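Local coordinates for protein Hia (Adhesin) (Haemophilus influenzae, PDB 3EMF) that is a trimeric autotransporter adhesin of the bacterial outer membrane, whose HiaBD2 binding-domain fragment, crystallised here, probably takes part in attachment to host cells, at residues Ala15-Thr20 / Leu41-Ala46; Asn7-Tyr12 / Leu50-Asn55. One frame throughout, in Å; residues are numbered along the deposited sequence.

Both contacts lie in the loop-rich N-terminal part of the fragment, which belongs to the HiaBD2_N (GIN) domain family, and their centres are about 10 Å apart. Along the chain the order is 7-12, 15-20, 41-46, 50-55, so contact 1 falls within the span that contact 2 brings together, and helix 24-30 lies between the inner pair of segments. The two meet through a probable backbone hydrogen bond between Glu43 and Leu51 and through Lys10, whose aliphatic chain packs against Glu43. Contact 1 reaches the second subunit at Leu41; contact 2 borders it far more widely, and Arg64 of that subunit bonds the carbonyl oxygens of both Leu41 and Val52.

Contact 1: residues Ala15-Thr20 / Leu41-Ala46; sequences ANFNFT and LNEKNA
Phe17 and Glu43 carry this contact, the aromatic ring lying beside a carboxylate. The closest approach is 3.6 Å, from Phe17 CD1 to Glu43 OE2, and the oxygen reaches the ring obliquely. OE2 also lies 3.7 Å from Phe17 CA, so it borders the backbone as well as the ring. The two side chains run past each other in opposite directions, with ring and carboxylate planes 24° apart. Torsions explain the meeting: Glu43 sends CG opposite its own backbone nitrogen (chi1 -159°) and stays extended to the carboxylate, carrying the acid across to the other loop. Phe17 also holds CG trans to its nitrogen (chi1 170°), which lays CD1 alongside the Glu43 chain.

No direct hydrogen bond spans the segments; a water makes the polar link. It accepts from Asn18 N at 2.7 Å and donates to Glu43 OE2 at 2.6 Å, giving the carboxylate a bonded partner and tying it to the backbone just after Phe17. Within 15-20, Phe17 CD2 sits 3.9 Å above the plane of the Phe19 ring, over its centre, while Phe19 CD1 lies in plane at the edge of the Phe17 ring. Asn18 OD1 accepts from Asn21 N.

Asn22 completes the join between the loops, its side chain bonding Asn18 O through ND2 and Lys44 N through OD1. Phe17 packs on Asp26 and Gln30, and Phe19 on Ala27 and Gln30, so the two aromatic residues seat the loop before helix 24-30 against that helix, while Glu43 reaches in from the later loop.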
# COMPACT_ATOMS: atom_id res chain seq x y z
N ALA A 15 14.71 -17.89 -6.62
CA ALA A 15 15.54 -19.03 -6.21
C ALA A 15 16.93 -18.68 -5.70
O ALA A 15 17.49 -19.42 -4.89
CB ALA A 15 15.63 -20.05 -7.34
N ASN A 16 17.53 -17.61 -6.19
CA ASN A 16 18.92 -17.33 -5.80
C ASN A 16 19.10 -16.32 -4.66
O ASN A 16 20.16 -15.71 -4.53
CB ASN A 16 19.81 -17.01 -7.01
CG ASN A 16 19.11 -16.18 -8.06
OD1 ASN A 16 18.23 -15.38 -7.75
ND2 ASN A 16 19.50 -16.38 -9.31
N PHE A 17 18.06 -16.14 -3.86
CA PHE A 17 18.14 -15.38 -2.63
C PHE A 17 19.06 -16.17 -1.72
O PHE A 17 18.96 -17.40 -1.66
CB PHE A 17 16.76 -15.25 -2.00
CG PHE A 17 16.76 -14.69 -0.60
CD1 PHE A 17 16.60 -13.33 -0.39
CD2 PHE A 17 16.89 -15.52 0.50
CE1 PHE A 17 16.58 -12.81 0.89
CE2 PHE A 17 16.87 -15.01 1.78
CZ PHE A 17 16.71 -13.65 1.98
N ASN A 18 19.97 -15.48 -1.04
CA ASN A 18 20.95 -16.18 -0.21
C ASN A 18 20.64 -16.05 1.27
O ASN A 18 20.80 -14.97 1.86
CB ASN A 18 22.35 -15.67 -0.49
CG ASN A 18 23.39 -16.30 0.42
OD1 ASN A 18 23.24 -16.30 1.64
ND2 ASN A 18 24.44 -16.84 -0.17
N PHE A 19 20.25 -17.16 1.87
CA PHE A 19 19.79 -17.15 3.25
C PHE A 19 20.85 -16.70 4.26
O PHE A 19 20.53 -16.03 5.25
CB PHE A 19 19.19 -18.50 3.62
CG PHE A 19 17.90 -18.77 2.94
CD1 PHE A 19 16.71 -18.26 3.44
CD2 PHE A 19 17.86 -19.49 1.77
CE1 PHE A 19 15.52 -18.49 2.80
CE2 PHE A 19 16.67 -19.73 1.13
CZ PHE A 19 15.50 -19.23 1.64
N THR A 20 22.10 -17.05 3.99
CA THR A 20 23.21 -16.70 4.88
C THR A 20 23.35 -15.20 5.09
O THR A 20 23.52 -14.72 6.22
CB THR A 20 24.55 -17.24 4.35
OG1 THR A 20 24.61 -18.66 4.52
CG2 THR A 20 25.72 -16.60 5.10
N LEU A 41 12.96 -5.42 -1.31
CA LEU A 41 13.70 -4.18 -1.24
C LEU A 41 14.90 -4.27 -0.30
O LEU A 41 15.83 -3.47 -0.40
CB LEU A 41 12.77 -3.03 -0.82
CG LEU A 41 11.86 -2.50 -1.93
CD1 LEU A 41 10.92 -1.43 -1.38
CD2 LEU A 41 12.69 -1.93 -3.08
N ASN A 42 14.90 -5.25 0.58
CA ASN A 42 15.88 -5.28 1.66
C ASN A 42 16.95 -6.36 1.54
O ASN A 42 17.52 -6.80 2.54
CB ASN A 42 15.16 -5.42 3.00
CG ASN A 42 15.97 -4.88 4.15
OD1 ASN A 42 15.96 -5.44 5.25
ND2 ASN A 42 16.70 -3.80 3.91
N GLU A 43 17.25 -6.77 0.31
CA GLU A 43 18.24 -7.83 0.08
C GLU A 43 19.69 -7.35 0.26
O GLU A 43 20.10 -6.33 -0.28
CB GLU A 43 18.06 -8.48 -1.30
CG GLU A 43 18.67 -9.88 -1.42
CD GLU A 43 18.34 -10.57 -2.75
OE1 GLU A 43 17.73 -9.93 -3.63
OE2 GLU A 43 18.69 -11.77 -2.92
N LYS A 44 20.46 -8.12 1.02
CA LYS A 44 21.82 -7.74 1.40
C LYS A 44 22.87 -8.65 0.78
O LYS A 44 22.55 -9.75 0.30
CB LYS A 44 21.96 -7.76 2.92
CG LYS A 44 21.29 -6.57 3.57
CD LYS A 44 21.04 -6.80 5.04
CE LYS A 44 20.86 -5.47 5.74
NZ LYS A 44 19.99 -4.58 4.94
N ASN A 45 24.12 -8.20 0.78
CA ASN A 45 25.22 -9.06 0.33
C ASN A 45 26.01 -9.62 1.51
O ASN A 45 25.55 -9.56 2.65
CB ASN A 45 26.14 -8.34 -0.67
CG ASN A 45 26.65 -7.01 -0.14
OD1 ASN A 45 26.87 -6.07 -0.91
ND2 ASN A 45 26.85 -6.92 1.17
N ALA A 46 27.18 -10.18 1.25
CA ALA A 46 28.02 -10.71 2.33
C ALA A 46 28.31 -9.63 3.38
O ALA A 46 28.42 -9.93 4.57
CB ALA A 46 29.31 -11.28 1.77
O HOH W 1 20.46 -12.84 -1.37

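Contact 2: residues Asn7-Tyr12 / Leu50-Asn55; sequences NKLKAY and LLVEDN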
# COMPACT_ATOMS: atom_id res chain seq x y z
N ASN A 7 17.27 -2.53 -12.95
CA ASN A 7 18.06 -2.68 -11.74
C ASN A 7 18.06 -4.14 -11.30
O ASN A 7 17.44 -4.98 -11.96
CB ASN A 7 17.63 -1.70 -10.63
CG ASN A 7 16.21 -1.92 -10.17
OD1 ASN A 7 15.74 -3.05 -10.10
ND2 ASN A 7 15.51 -0.82 -9.83
N LYS A 8 18.76 -4.46 -10.21
CA LYS A 8 19.00 -5.85 -9.84
C LYS A 8 18.05 -6.37 -8.76
O LYS A 8 18.22 -7.48 -8.28
CB LYS A 8 20.45 -6.03 -9.37
CG LYS A 8 21.48 -6.23 -10.47
CD LYS A 8 22.89 -6.25 -9.88
CE LYS A 8 23.94 -6.69 -10.89
NZ LYS A 8 25.28 -6.94 -10.25
N LEU A 9 17.05 -5.58 -8.39
CA LEU A 9 16.05 -6.01 -7.41
C LEU A 9 15.35 -7.31 -7.79
O LEU A 9 14.90 -7.49 -8.93
CB LEU A 9 14.97 -4.93 -7.21
CG LEU A 9 15.43 -3.61 -6.60
CD1 LEU A 9 14.29 -2.55 -6.68
CD2 LEU A 9 15.91 -3.82 -5.15
N LYS A 10 15.22 -8.19 -6.80
CA LYS A 10 14.51 -9.46 -7.00
C LYS A 10 13.19 -9.41 -6.26
O LYS A 10 12.92 -8.48 -5.49
CB LYS A 10 15.33 -10.63 -6.46
CG LYS A 10 16.79 -10.66 -6.90
CD LYS A 10 17.55 -11.79 -6.20
CE LYS A 10 19.04 -11.76 -6.56
NZ LYS A 10 19.27 -11.96 -8.02
N ALA A 11 12.36 -10.41 -6.50
CA ALA A 11 11.13 -10.58 -5.78
C ALA A 11 11.34 -11.65 -4.72
O ALA A 11 12.19 -12.52 -4.86
CB ALA A 11 10.03 -11.01 -6.74
N TYR A 12 10.56 -11.60 -3.66
CA TYR A 12 10.53 -12.71 -2.75
C TYR A 12 10.10 -13.97 -3.51
O TYR A 12 9.26 -13.90 -4.41
CB TYR A 12 9.57 -12.44 -1.62
CG TYR A 12 10.11 -11.42 -0.66
CD1 TYR A 12 11.21 -11.71 0.14
CD2 TYR A 12 9.54 -10.16 -0.56
CE1 TYR A 12 11.72 -10.77 1.02
CE2 TYR A 12 10.03 -9.22 0.32
CZ TYR A 12 11.11 -9.52 1.10
OH TYR A 12 11.60 -8.57 1.98
N LEU A 50 23.13 -3.34 1.33
CA LEU A 50 22.09 -3.57 0.33
C LEU A 50 22.68 -3.83 -1.07
O LEU A 50 23.52 -3.07 -1.54
CB LEU A 50 21.14 -2.37 0.30
CG LEU A 50 20.31 -2.14 1.57
CD1 LEU A 50 19.71 -0.73 1.62
CD2 LEU A 50 19.20 -3.18 1.65
N LEU A 51 22.24 -4.90 -1.72
CA LEU A 51 22.67 -5.19 -3.08
C LEU A 51 22.36 -4.03 -4.02
O LEU A 51 23.17 -3.66 -4.88
CB LEU A 51 21.99 -6.45 -3.64
CG LEU A 51 22.67 -7.82 -3.53
CD1 LEU A 51 24.20 -7.69 -3.55
CD2 LEU A 51 22.21 -8.54 -2.29
N VAL A 52 21.17 -3.46 -3.86
CA VAL A 52 20.76 -2.33 -4.69
C VAL A 52 20.67 -1.10 -3.81
O VAL A 52 19.84 -1.02 -2.90
CB VAL A 52 19.40 -2.60 -5.40
CG1 VAL A 52 19.01 -1.41 -6.26
CG2 VAL A 52 19.48 -3.88 -6.26
N GLU A 53 21.55 -0.13 -4.08
CA GLU A 53 21.67 1.07 -3.28
C GLU A 53 20.46 1.99 -3.42
O GLU A 53 19.76 1.97 -4.43
CB GLU A 53 22.94 1.83 -3.67
CG GLU A 53 24.22 1.26 -3.09
CD GLU A 53 24.69 -0.03 -3.78
OE1 GLU A 53 24.16 -0.36 -4.87
OE2 GLU A 53 25.59 -0.69 -3.22
N ASP A 54 20.24 2.81 -2.40
CA ASP A 54 19.17 3.81 -2.44
C ASP A 54 19.13 4.64 -3.73
O ASP A 54 18.07 4.82 -4.31
CB ASP A 54 19.27 4.75 -1.24
CG ASP A 54 18.73 4.14 0.06
OD1 ASP A 54 18.06 3.08 0.02
OD2 ASP A 54 18.97 4.73 1.14
N ASN A 55 20.29 5.15 -4.17
CA ASN A 55 20.32 6.08 -5.31
C ASN A 55 20.35 5.36 -6.66
O ASN A 55 21.16 5.68 -7.53
CB ASN A 55 21.50 7.05 -5.22
CG ASN A 55 21.30 8.11 -4.13
OD1 ASN A 55 20.17 8.43 -3.77
ND2 ASN A 55 22.40 8.65 -3.62
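Leu9 and Val52 form the apolar centre of this contact, crossing at about a right angle. Leu9 CD2 touches both Val52 CB and Val52 CG2, each at 3.7 Å, and lies 4.1 Å from Val52 CG1, so a single methyl of the leucine rests against the branch point of the valine. Leu9 places CG opposite its carbonyl carbon (chi1 -65°), and from there CD2 reaches the valine.

A second set of van der Waals contacts involves the backbone. With chi1 -179°, Val52 turns CG1 away from its own nitrogen and CG2 away from its carbonyl carbon. CG2 comes to 3.7 Å from Leu9 N and 3.8 Å from Lys8 C, packing on the peptide between those residues. Lys8 CB adds a touch on the same methyl at 3.9 Å; beyond CB the lysine is extended and points off from Val52.

Hydrogen bonds play no part between the two segments. Inside 7-12, Asn7 OD1 accepts a weak bond from Leu9 N at 3.3 Å, with an angle of 150° at the hydrogen, while Asn7 ND2 donates to Ala57 O.

The second subunit supplies polar partners at this site. Its Arg64 makes a salt bridge with Asp54 and a hydrogen bond to Val52 O, and its Val60 packs on Leu9 and Asn7. Val52 therefore has two roles: its side chain meets 7-12 through van der Waals packing, while its carbonyl oxygen joins the charged and hydrogen-bonded attachment to the neighbouring subunit in the trimer.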